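Local coordinates for putative C39-like peptidase (Bacillus anthracis, PDB 3ERV), which is of unproven function but probably cleaves peptide bonds as a C39-like cysteine peptidase of the papain-like clan, at residues Gln42-Ser54 against Phe93-Val107. Residues are numbered along the deposited sequence; the frame is centred on the assembly and turned at random.
With EDO (1,2-ethanediol), chain B.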
ATOM      1  N   GLN A  42       6.487 -10.344  -2.383  1.00 44.42           N
ATOM      2  CA  GLN A  42       5.443 -11.050  -1.628  1.00 45.00           C
ATOM      3  C   GLN A  42       5.458 -12.573  -1.877  1.00 45.70           C
ATOM      4  O   GLN A  42       5.234 -13.357  -0.942  1.00 45.63           O
ATOM      5  CB  GLN A  42       4.049 -10.462  -1.895  1.00 44.69           C
ATOM      6  CG  GLN A  42       3.522 -10.592  -3.358  1.00 44.10           C
ATOM      7  CD  GLN A  42       2.284  -9.732  -3.593  1.00 41.89           C
ATOM      8  OE1 GLN A  42       2.362  -8.522  -3.614  1.00 47.90           O
ATOM      9  NE2 GLN A  42       1.132 -10.369  -3.757  1.00 43.37           N
ATOM     10  N   LEU A  43       5.724 -12.981  -3.127  1.00 45.50           N
ATOM     11  CA  LEU A  43       5.731 -14.410  -3.481  1.00 46.65           C
ATOM     12  C   LEU A  43       7.065 -14.974  -3.146  1.00 45.88           C
ATOM     13  O   LEU A  43       8.041 -14.245  -3.130  1.00 47.50           O
ATOM     14  CB  LEU A  43       5.485 -14.626  -4.990  1.00 46.79           C
ATOM     15  CG  LEU A  43       4.171 -14.096  -5.507  1.00 47.70           C
ATOM     16  CD1 LEU A  43       4.152 -14.061  -7.046  1.00 48.56           C
ATOM     17  CD2 LEU A  43       3.027 -14.955  -4.942  1.00 48.24           C
ATOM     18  N   PRO A  44       7.128 -16.286  -2.882  1.00 47.18           N
ATOM     19  CA  PRO A  44       5.987 -17.204  -3.037  1.00 46.13           C
ATOM     20  C   PRO A  44       5.013 -17.307  -1.829  1.00 45.90           C
ATOM     21  O   PRO A  44       3.898 -17.789  -1.998  1.00 45.68           O
ATOM     22  CB  PRO A  44       6.689 -18.558  -3.222  1.00 46.31           C
ATOM     23  CG  PRO A  44       7.944 -18.429  -2.362  1.00 45.59           C
ATOM     24  CD  PRO A  44       8.403 -17.018  -2.640  1.00 45.95           C
ATOM     25  N   GLU A  45       5.437 -16.893  -0.632  1.00 45.49           N
ATOM     26  CA  GLU A  45       4.651 -17.087   0.605  1.00 45.09           C
ATOM     27  C   GLU A  45       3.273 -16.395   0.706  1.00 42.75           C
ATOM     28  O   GLU A  45       2.358 -16.923   1.313  1.00 43.43           O
ATOM     29  CB  GLU A  45       5.499 -16.680   1.806  1.00 45.24           C
ATOM     30  CG  GLU A  45       6.803 -17.394   1.815  1.00 48.52           C
ATOM     31  CD  GLU A  45       7.944 -16.669   1.122  1.00 47.85           C
ATOM     32  OE1 GLU A  45       7.794 -15.781   0.247  1.00 47.26           O
ATOM     33  OE2 GLU A  45       9.045 -17.028   1.487  1.00 51.47           O
ATOM     34  N   LEU A  46       3.117 -15.236   0.095  1.00 42.15           N
ATOM     35  CA  LEU A  46       1.914 -14.409   0.310  1.00 40.51           C
ATOM     36  C   LEU A  46       1.279 -14.055  -1.007  1.00 41.09           C
ATOM     37  O   LEU A  46       1.664 -13.048  -1.598  1.00 40.27           O
ATOM     38  CB  LEU A  46       2.274 -13.112   1.052  1.00 40.03           C
ATOM     39  CG  LEU A  46       2.882 -13.253   2.471  1.00 39.59           C
ATOM     40  CD1 LEU A  46       3.003 -11.868   3.125  1.00 38.34           C
ATOM     41  CD2 LEU A  46       1.946 -14.178   3.323  1.00 37.62           C
ATOM     42  N   ASP A  47       0.322 -14.867  -1.464  1.00 40.93           N
ATOM     43  CA  ASP A  47      -0.337 -14.605  -2.763  1.00 42.60           C
ATOM     44  C   ASP A  47      -0.983 -13.240  -2.744  1.00 42.75           C
ATOM     45  O   ASP A  47      -0.943 -12.517  -3.755  1.00 42.86           O
ATOM     46  CB  ASP A  47      -1.411 -15.659  -3.110  1.00 43.16           C
ATOM     47  CG  ASP A  47      -0.809 -16.964  -3.587  1.00 44.96           C
ATOM     48  OD1 ASP A  47       0.406 -16.981  -3.910  1.00 46.04           O
ATOM     49  OD2 ASP A  47      -1.523 -17.998  -3.558  1.00 48.99           O
ATOM     50  N   ARG A  48      -1.525 -12.854  -1.579  1.00 41.55           N
ATOM     51  CA  ARG A  48      -2.104 -11.531  -1.478  1.00 40.13           C
ATOM     52  C   ARG A  48      -1.371 -10.648  -0.477  1.00 40.55           C
ATOM     53  O   ARG A  48      -2.002  -9.947   0.320  1.00 39.44           O
ATOM     54  CB  ARG A  48      -3.595 -11.577  -1.129  1.00 39.62           C
ATOM     55  CG  ARG A  48      -4.463 -12.144  -2.243  1.00 38.88           C
ATOM     56  CD  ARG A  48      -5.975 -12.073  -1.952  1.00 38.12           C
ATOM     57  NE  ARG A  48      -6.737 -12.887  -2.925  1.00 41.11           N
ATOM     58  CZ  ARG A  48      -7.019 -14.192  -2.798  1.00 43.79           C
ATOM     59  NH1 ARG A  48      -6.652 -14.890  -1.707  1.00 38.66           N
ATOM     60  NH2 ARG A  48      -7.709 -14.819  -3.766  1.00 41.00           N
ATOM     61  N   GLY A  49      -0.047 -10.670  -0.523  1.00 40.37           N
ATOM     62  CA  GLY A  49       0.721  -9.909   0.441  1.00 41.13           C
ATOM     63  C   GLY A  49       1.299  -8.559   0.035  1.00 41.79           C
ATOM     64  O   GLY A  49       2.229  -8.099   0.681  1.00 42.40           O
ATOM     65  N   CYS A  50       0.778  -7.908  -1.005  1.00 41.15           N
ATOM     66  CA  CYS A  50       1.369  -6.632  -1.461  1.00 41.65           C
ATOM     67  C   CYS A  50       1.342  -5.532  -0.375  1.00 41.04           C
ATOM     68  O   CYS A  50       2.320  -4.839  -0.186  1.00 39.17           O
ATOM     69  CB  CYS A  50       0.740  -6.120  -2.771  1.00 41.16           C
ATOM     70  SG  CYS A  50      -1.040  -5.696  -2.693  1.00 47.68           S
ATOM     71  N   GLU A  51       0.222  -5.350   0.325  1.00 40.08           N
ATOM     72  CA  GLU A  51       0.225  -4.344   1.412  1.00 39.54           C
ATOM     73  C   GLU A  51       1.178  -4.622   2.582  1.00 40.00           C
ATOM     74  O   GLU A  51       1.944  -3.722   3.032  1.00 39.38           O
ATOM     75  CB  GLU A  51      -1.197  -4.147   1.949  1.00 39.98           C
ATOM     76  CG  GLU A  51      -2.243  -3.860   0.877  1.00 40.76           C
ATOM     77  CD  GLU A  51      -3.077  -5.050   0.389  1.00 45.64           C
ATOM     78  OE1 GLU A  51      -2.671  -6.219   0.560  1.00 48.88           O
ATOM     79  OE2 GLU A  51      -4.155  -4.799  -0.249  1.00 45.50           O
ATOM     80  N   VAL A  52       1.143  -5.841   3.107  1.00 40.05           N
ATOM     81  CA  VAL A  52       2.022  -6.132   4.240  1.00 40.99           C
ATOM     82  C   VAL A  52       3.499  -6.182   3.803  1.00 41.52           C
ATOM     83  O   VAL A  52       4.406  -5.916   4.605  1.00 41.28           O
ATOM     84  CB  VAL A  52       1.632  -7.414   5.042  1.00 39.80           C
ATOM     85  CG1 VAL A  52       0.207  -7.291   5.670  1.00 38.61           C
ATOM     86  CG2 VAL A  52       1.792  -8.738   4.214  1.00 39.42           C
ATOM     87  N   THR A  53       3.740  -6.557   2.554  1.00 41.24           N
ATOM     88  CA  THR A  53       5.123  -6.643   2.065  1.00 40.70           C
ATOM     89  C   THR A  53       5.728  -5.250   1.864  1.00 41.09           C
ATOM     90  O   THR A  53       6.897  -5.049   2.216  1.00 42.09           O
ATOM     91  CB  THR A  53       5.237  -7.520   0.778  1.00 41.71           C
ATOM     92  OG1 THR A  53       4.727  -8.833   1.055  1.00 41.83           O
ATOM     93  CG2 THR A  53       6.685  -7.669   0.352  1.00 39.01           C
ATOM     94  N   SER A  54       4.945  -4.302   1.292  1.00 41.23           N
ATOM     95  CA  SER A  54       5.335  -2.879   1.192  1.00 41.27           C
ATOM     96  C   SER A  54       5.547  -2.234   2.578  1.00 40.38           C
ATOM     97  O   SER A  54       6.501  -1.460   2.817  1.00 40.18           O
ATOM     98  CB  SER A  54       4.256  -2.067   0.446  1.00 41.74           C
ATOM     99  OG  SER A  54       4.080  -2.504  -0.928  1.00 41.47           O
ATOM    100  N   PHE A  93      -7.965  -6.725   6.589  1.00 43.78           N
ATOM    101  CA  PHE A  93      -7.669  -7.457   5.376  1.00 42.57           C
ATOM    102  C   PHE A  93      -8.833  -8.381   5.047  1.00 42.88           C
ATOM    103  O   PHE A  93      -9.258  -9.179   5.883  1.00 42.72           O
ATOM    104  CB  PHE A  93      -6.341  -8.258   5.480  1.00 42.09           C
ATOM    105  CG  PHE A  93      -5.950  -8.896   4.200  1.00 40.50           C
ATOM    106  CD1 PHE A  93      -4.992  -8.310   3.391  1.00 38.81           C
ATOM    107  CD2 PHE A  93      -6.591 -10.073   3.765  1.00 41.17           C
ATOM    108  CE1 PHE A  93      -4.635  -8.915   2.145  1.00 40.66           C
ATOM    109  CE2 PHE A  93      -6.270 -10.667   2.525  1.00 40.08           C
ATOM    110  CZ  PHE A  93      -5.290 -10.099   1.716  1.00 35.82           C
ATOM    111  N   VAL A  94      -9.329  -8.319   3.812  1.00 42.42           N
ATOM    112  CA  VAL A  94     -10.552  -9.088   3.456  1.00 41.69           C
ATOM    113  C   VAL A  94     -10.211 -10.466   2.874  1.00 41.88           C
ATOM    114  O   VAL A  94      -9.672 -10.573   1.740  1.00 40.68           O
ATOM    115  CB  VAL A  94     -11.498  -8.320   2.431  1.00 42.24           C
ATOM    116  CG1 VAL A  94     -12.786  -9.154   2.120  1.00 43.33           C
ATOM    117  CG2 VAL A  94     -11.877  -6.953   2.939  1.00 40.24           C
ATOM    118  N   GLY A  95     -10.522 -11.514   3.634  1.00 38.82           N
ATOM    119  CA  GLY A  95     -10.290 -12.826   3.158  1.00 39.98           C
ATOM    120  C   GLY A  95      -8.860 -13.311   3.350  1.00 40.00           C
ATOM    121  O   GLY A  95      -8.217 -12.993   4.377  1.00 40.96           O
ATOM    122  N   ASN A  96      -8.370 -14.063   2.370  1.00 40.07           N
ATOM    123  CA  ASN A  96      -7.180 -14.893   2.528  1.00 40.73           C
ATOM    124  C   ASN A  96      -5.920 -14.219   2.007  1.00 40.28           C
ATOM    125  O   ASN A  96      -5.778 -13.966   0.812  1.00 39.10           O
ATOM    126  CB  ASN A  96      -7.407 -16.252   1.863  1.00 41.70           C
ATOM    127  CG  ASN A  96      -6.478 -17.317   2.403  1.00 42.78           C
ATOM    128  OD1 ASN A  96      -5.246 -17.228   2.224  1.00 41.64           O
ATOM    129  ND2 ASN A  96      -7.047 -18.315   3.100  1.00 40.92           N
ATOM    130  N   ILE A  97      -5.044 -13.824   2.934  1.00 40.05           N
ATOM    131  CA  ILE A  97      -3.785 -13.190   2.581  1.00 39.45           C
ATOM    132  C   ILE A  97      -2.749 -14.179   1.960  1.00 39.47           C
ATOM    133  O   ILE A  97      -1.867 -13.766   1.213  1.00 39.17           O
ATOM    134  CB  ILE A  97      -3.190 -12.481   3.829  1.00 40.03           C
ATOM    135  CG1 ILE A  97      -2.081 -11.478   3.430  1.00 39.56           C
ATOM    136  CG2 ILE A  97      -2.739 -13.552   4.880  1.00 39.56           C
ATOM    137  CD1 ILE A  97      -1.773 -10.458   4.554  1.00 36.62           C
ATOM    138  N   TYR A  98      -2.899 -15.471   2.241  1.00 40.84           N
ATOM    139  CA  TYR A  98      -1.886 -16.473   1.949  1.00 42.76           C
ATOM    140  C   TYR A  98      -2.045 -17.121   0.568  1.00 43.81           C
ATOM    141  O   TYR A  98      -1.053 -17.301  -0.173  1.00 44.05           O
ATOM    142  CB  TYR A  98      -1.940 -17.614   2.983  1.00 42.88           C
ATOM    143  CG  TYR A  98      -1.587 -17.176   4.377  1.00 44.64           C
ATOM    144  CD1 TYR A  98      -0.295 -16.734   4.681  1.00 43.18           C
ATOM    145  CD2 TYR A  98      -2.543 -17.189   5.400  1.00 43.59           C
ATOM    146  CE1 TYR A  98       0.026 -16.303   5.968  1.00 42.13           C
ATOM    147  CE2 TYR A  98      -2.213 -16.773   6.688  1.00 44.72           C
ATOM    148  CZ  TYR A  98      -0.934 -16.314   6.955  1.00 41.64           C
ATOM    149  OH  TYR A  98      -0.643 -15.877   8.230  1.00 42.97           O
ATOM    150  N   THR A  99      -3.273 -17.517   0.241  1.00 44.59           N
ATOM    151  CA  THR A  99      -3.467 -18.332  -0.979  1.00 46.55           C
ATOM    152  C   THR A  99      -4.605 -17.887  -1.923  1.00 47.27           C
ATOM    153  O   THR A  99      -5.734 -17.694  -1.486  1.00 47.10           O
ATOM    154  CB  THR A  99      -3.605 -19.838  -0.669  1.00 46.54           C
ATOM    155  OG1 THR A  99      -3.723 -20.552  -1.904  1.00 48.73           O
ATOM    156  CG2 THR A  99      -4.838 -20.138   0.196  1.00 43.49           C
ATOM    157  N   PHE A 100      -4.286 -17.793  -3.223  1.00 48.66           N
ATOM    158  CA  PHE A 100      -5.263 -17.517  -4.295  1.00 48.49           C
ATOM    159  C   PHE A 100      -6.321 -18.629  -4.312  1.00 49.14           C
ATOM    160  O   PHE A 100      -7.431 -18.468  -4.805  1.00 49.82           O
ATOM    161  CB  PHE A 100      -4.560 -17.443  -5.662  1.00 48.69           C
ATOM    162  CG  PHE A 100      -3.854 -16.111  -5.938  1.00 49.64           C
ATOM    163  CD1 PHE A 100      -4.499 -14.921  -5.751  1.00 48.72           C
ATOM    164  CD2 PHE A 100      -2.555 -16.081  -6.400  1.00 48.76           C
ATOM    165  CE1 PHE A 100      -3.881 -13.737  -6.033  1.00 50.95           C
ATOM    166  CE2 PHE A 100      -1.919 -14.893  -6.639  1.00 50.21           C
ATOM    167  CZ  PHE A 100      -2.596 -13.722  -6.473  1.00 51.30           C
ATOM    168  N   SER A 101      -6.006 -19.777  -3.763  1.00 49.24           N
ATOM    169  CA  SER A 101      -6.995 -20.852  -3.789  1.00 48.95           C
ATOM    170  C   SER A 101      -8.189 -20.568  -2.894  1.00 48.90           C
ATOM    171  O   SER A 101      -9.137 -21.338  -2.894  1.00 50.09           O
ATOM    172  CB  SER A 101      -6.361 -22.196  -3.412  1.00 48.60           C
ATOM    173  OG  SER A 101      -6.086 -22.252  -2.009  1.00 51.32           O
ATOM    174  N   GLU A 102      -8.163 -19.481  -2.118  1.00 47.95           N
ATOM    175  CA  GLU A 102      -9.343 -19.069  -1.337  1.00 47.20           C
ATOM    176  C   GLU A 102      -9.630 -17.654  -1.726  1.00 46.97           C
ATOM    177  O   GLU A 102      -8.736 -16.988  -2.226  1.00 46.22           O
ATOM    178  CB  GLU A 102      -9.052 -19.132   0.157  1.00 47.43           C
ATOM    179  CG  GLU A 102      -8.713 -20.529   0.588  1.00 49.88           C
ATOM    180  CD  GLU A 102      -9.946 -21.414   0.578  1.00 55.53           C
ATOM    181  OE1 GLU A 102     -11.053 -20.863   0.768  1.00 55.30           O
ATOM    182  OE2 GLU A 102      -9.817 -22.655   0.415  1.00 60.64           O
ATOM    183  N   SER A 103     -10.870 -17.203  -1.527  1.00 46.66           N
ATOM    184  CA  SER A 103     -11.235 -15.803  -1.813  1.00 47.35           C
ATOM    185  C   SER A 103     -10.492 -14.809  -0.946  1.00 45.76           C
ATOM    186  O   SER A 103     -10.290 -15.064   0.236  1.00 45.36           O
ATOM    187  CB  SER A 103     -12.727 -15.581  -1.553  1.00 46.78           C
ATOM    188  OG  SER A 103     -13.463 -16.506  -2.309  1.00 52.53           O
ATOM    189  N   GLY A 104     -10.177 -13.640  -1.513  1.00 45.23           N
ATOM    190  CA  GLY A 104      -9.588 -12.550  -0.741  1.00 44.51           C
ATOM    191  C   GLY A 104      -9.441 -11.315  -1.586  1.00 45.46           C
ATOM    192  O   GLY A 104      -9.573 -11.355  -2.827  1.00 45.18           O
ATOM    193  N   TYR A 105      -9.179 -10.185  -0.948  1.00 44.35           N
ATOM    194  CA  TYR A 105      -9.014  -8.977  -1.691  1.00 43.49           C
ATOM    195  C   TYR A 105      -7.718  -8.232  -1.273  1.00 44.01           C
ATOM    196  O   TYR A 105      -6.673  -8.374  -1.921  1.00 42.89           O
ATOM    197  CB  TYR A 105     -10.284  -8.110  -1.519  1.00 44.05           C
ATOM    198  CG  TYR A 105     -10.153  -6.735  -2.158  1.00 43.43           C
ATOM    199  CD1 TYR A 105      -9.912  -6.610  -3.536  1.00 44.60           C
ATOM    200  CD2 TYR A 105     -10.280  -5.568  -1.402  1.00 42.60           C
ATOM    201  CE1 TYR A 105      -9.784  -5.362  -4.137  1.00 43.02           C
ATOM    202  CE2 TYR A 105     -10.143  -4.308  -1.994  1.00 43.03           C
ATOM    203  CZ  TYR A 105      -9.912  -4.235  -3.392  1.00 43.51           C
ATOM    204  OH  TYR A 105      -9.799  -3.034  -4.048  1.00 47.87           O
ATOM    205  N   GLY A 106      -7.768  -7.498  -0.154  1.00 43.41           N
ATOM    206  CA  GLY A 106      -6.622  -6.668   0.270  1.00 43.46           C
ATOM    207  C   GLY A 106      -7.090  -5.898   1.483  1.00 43.46           C
ATOM    208  O   GLY A 106      -8.114  -6.245   2.098  1.00 43.64           O
ATOM    209  N   VAL A 107      -6.371  -4.838   1.814  1.00 43.66           N
ATOM    210  CA  VAL A 107      -6.656  -4.078   3.017  1.00 44.01           C
ATOM    211  C   VAL A 107      -6.352  -2.632   2.671  1.00 44.75           C
ATOM    212  O   VAL A 107      -5.452  -2.355   1.878  1.00 46.91           O
ATOM    213  CB  VAL A 107      -5.800  -4.567   4.230  1.00 43.21           C
ATOM    214  CG1 VAL A 107      -4.310  -4.374   3.923  1.00 44.77           C
ATOM    215  CG2 VAL A 107      -6.172  -3.790   5.492  1.00 41.75           C
TER
HETATM  216  C1  EDO B   1      -5.536 -15.171   6.209  1.00 54.22           C
HETATM  217  O1  EDO B   1      -6.029 -13.943   5.686  1.00 46.38           O
HETATM  218  C2  EDO B   1      -6.608 -16.046   6.797  1.00 52.86           C
HETATM  219  O2  EDO B   1      -7.308 -16.755   5.774  1.00 57.32           O
HETATM  220  O   HOH W   1      -0.783 -21.118  -2.953  1.00 65.50           O
HETATM  221  O   HOH W   2      -4.008  -7.830  -1.413  1.00 50.43           O
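Arg48 NH1 is gripped by two backbone carbonyls of the 93-107 segment, Asn96 O at 2.8 Å and Thr99 O at 3.0 Å, while NH2 of the same guanidinium reaches Glu102 O at 2.9 Å. Asn96 O lies in the guanidinium plane; the other two are tilted from it. A long side chain ending in several N-H groups suits this place, since it can meet three carbonyls at once, and the chain is extended from CG to NE (chi2 -175°). The flat group is sandwiched between the backbone at Ser103 and Gly104 on one face and the edge of the Phe100 ring on the other, guanidinium and ring planes 81° apart; bare Gly104 lets the guanidinium come close.

Asp47 secures the turn from Thr99 to Glu102. Its OD2 accepts from Phe100 N at 2.8 Å through the anti lone pair, and its CB packs over the face of the Phe100 ring in a CH-pi contact, with carboxylate and ring nearly parallel. Backbone bonds from Asp47 N to Tyr98 O and from Arg48 N to Ile97 O continue the seam. Deeper in, Val52 and Ile97 meet tip to tip, CG1 to CD1 at 3.9 Å, compact branched side chains suited to a buried spot.

Glu51 bends at chi2 (98°), bringing OE2 to Val107 N at 3.0 Å, the donor lying above the carboxylate plane. Glu177 brings a like charge close to OE2, which would probably favour protonation of one of the pair.

The contact thus ties the start of helix 50-61, whose Cys50 touches His178 of strand 177-185 in a probable Cys-His-Asp triad, to the loop following edge strand 93-94, while helix 68-74 packs against Leu46 and Ile97 through Ala72.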